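Local structure of glycerol dehydrogenase (Bacillus coagulans, 6CSJ) at residues V150-T154 / K155-S159. The protein probably oxidises glycerol and related polyols with NAD+ as an iron-containing-type alcohol dehydrogenase, and in this double mutant has acquired D-lactate dehydrogenase activity. The protein carries 2 engineered substitutions. Residues are numbered along the deposited sequence; the frame is centred on the assembly and turned at random.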
loop_
_atom_site.group_PDB
_atom_site.type_symbol
_atom_site.label_atom_id
_atom_site.label_comp_id
_atom_site.label_asym_id
_atom_site.label_seq_id
_atom_site.Cartn_x
_atom_site.Cartn_y
_atom_site.Cartn_z
ATOM N N VAL A 150 -12.639 -6.077 -1.031
ATOM C CA VAL A 150 -11.787 -5.499 -0.010
ATOM C C VAL A 150 -12.716 -4.952 1.083
ATOM O O VAL A 150 -13.645 -4.204 0.772
ATOM C CB VAL A 150 -10.910 -4.369 -0.581
ATOM C CG1 VAL A 150 -10.011 -3.781 0.502
ATOM C CG2 VAL A 150 -10.094 -4.897 -1.753
ATOM N N ILE A 151 -12.465 -5.331 2.340
ATOM C CA ILE A 151 -13.300 -4.934 3.475
ATOM C C ILE A 151 -12.471 -4.201 4.528
ATOM O O ILE A 151 -11.516 -4.767 5.051
ATOM C CB ILE A 151 -14.006 -6.153 4.116
ATOM C CG1 ILE A 151 -15.006 -6.750 3.110
ATOM C CG2 ILE A 151 -14.730 -5.749 5.412
ATOM C CD1 ILE A 151 -15.704 -8.002 3.583
ATOM N N MET A 152 -12.856 -2.958 4.844
ATOM C CA MET A 152 -12.139 -2.121 5.809
ATOM C C MET A 152 -12.990 -1.923 7.075
ATOM O O MET A 152 -13.958 -1.150 7.080
ATOM C CB MET A 152 -11.790 -0.751 5.194
ATOM C CG MET A 152 -11.065 -0.790 3.859
ATOM S SD MET A 152 -9.550 -1.772 3.828
ATOM C CE MET A 152 -8.390 -0.710 4.689
ATOM N N ASP A 153 -12.631 -2.642 8.138
ATOM C CA ASP A 153 -13.266 -2.481 9.444
ATOM C C ASP A 153 -12.544 -1.348 10.144
ATOM O O ASP A 153 -11.459 -1.537 10.703
ATOM C CB ASP A 153 -13.180 -3.778 10.260
ATOM C CG ASP A 153 -14.076 -3.766 11.503
ATOM O OD1 ASP A 153 -14.152 -2.734 12.208
ATOM O OD2 ASP A 153 -14.707 -4.809 11.764
ATOM N N THR A 154 -13.141 -0.161 10.097
ATOM C CA THR A 154 -12.475 1.049 10.570
ATOM C C THR A 154 -12.268 1.050 12.082
ATOM O O THR A 154 -11.330 1.676 12.572
ATOM C CB THR A 154 -13.240 2.305 10.136
ATOM O OG1 THR A 154 -14.586 2.239 10.599
ATOM C CG2 THR A 154 -13.248 2.393 8.631
ATOM N N LYS A 155 -13.126 0.334 12.812
ATOM C CA LYS A 155 -12.982 0.183 14.255
ATOM C C LYS A 155 -11.747 -0.641 14.589
ATOM O O LYS A 155 -10.958 -0.256 15.439
ATOM C CB LYS A 155 -14.229 -0.477 14.855
ATOM C CG LYS A 155 -14.287 -0.459 16.374
ATOM C CD LYS A 155 -15.264 -1.505 16.914
ATOM C CE LYS A 155 -15.522 -1.295 18.391
ATOM N NZ LYS A 155 -16.811 -1.914 18.807
ATOM N N VAL A 156 -11.575 -1.772 13.912
ATOM C CA VAL A 156 -10.373 -2.589 14.089
ATOM C C VAL A 156 -9.127 -1.809 13.662
ATOM O O VAL A 156 -8.137 -1.804 14.391
ATOM C CB VAL A 156 -10.471 -3.934 13.336
ATOM C CG1 VAL A 156 -9.134 -4.676 13.352
ATOM C CG2 VAL A 156 -11.575 -4.793 13.940
ATOM N N ILE A 157 -9.199 -1.131 12.514
ATOM C CA ILE A 157 -8.057 -0.373 11.972
ATOM C C ILE A 157 -7.594 0.750 12.903
ATOM O O ILE A 157 -6.385 0.967 13.062
ATOM C CB ILE A 157 -8.356 0.183 10.555
ATOM C CG1 ILE A 157 -8.449 -0.973 9.549
ATOM C CG2 ILE A 157 -7.294 1.189 10.095
ATOM C CD1 ILE A 157 -9.256 -0.643 8.319
ATOM N N ALA A 158 -8.544 1.443 13.520
ATOM C CA ALA A 158 -8.217 2.523 14.445
ATOM C C ALA A 158 -7.471 2.045 15.704
ATOM O O ALA A 158 -6.777 2.838 16.329
ATOM C CB ALA A 158 -9.477 3.300 14.829
ATOM N N SER A 159 -7.603 0.770 16.077
ATOM C CA SER A 159 -6.841 0.212 17.215
ATOM C C SER A 159 -5.328 0.044 16.939
ATOM O O SER A 159 -4.548 -0.115 17.885
ATOM C CB SER A 159 -7.430 -1.116 17.703
ATOM O OG SER A 159 -6.909 -2.217 16.976
#
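At D153 the strand 149-153 runs straight into the short helix 154-158, whose first turn is closed by two backbone bonds: I157 N to D153 O (2.9 Å) and A158 N to T154 O (3.0 Å). D153 is the N-cap. With its CG anti to the backbone N (chi1 -168°), the carboxylate reaches forward over the start of the helix, where OD1 takes a straight bond from V156 N (3.2 Å), met from above the carboxylate plane, and a weak, bent one from K155 N. V156 lies across this side chain at about a right angle, its CG2 against D153 CG (3.6 Å). D16 N also donates to OD1 and L18 N to OD2, so the cap ties the helix start to the loop after strand 10-14; the amides gathered round it would probably favour the charged carboxylate. On the apolar side, M152, its chain bent at chi2 and chi3, brings CE to I157 CD1 (3.7 Å), and both side chains rest on I234 of helix 228-248. T154 OG1 hydrogen-bonds to E231 OE2 on the same helix. S159 N and OG both hydrogen-bond to V156 O. This is an Asp N-cap at a strand-to-helix junction, at the C-terminal end of an inner strand of the parallel sheet of the N-terminal, Rossmann-like domain, where it meets the helical part of the iron-containing alcohol dehydrogenase fold.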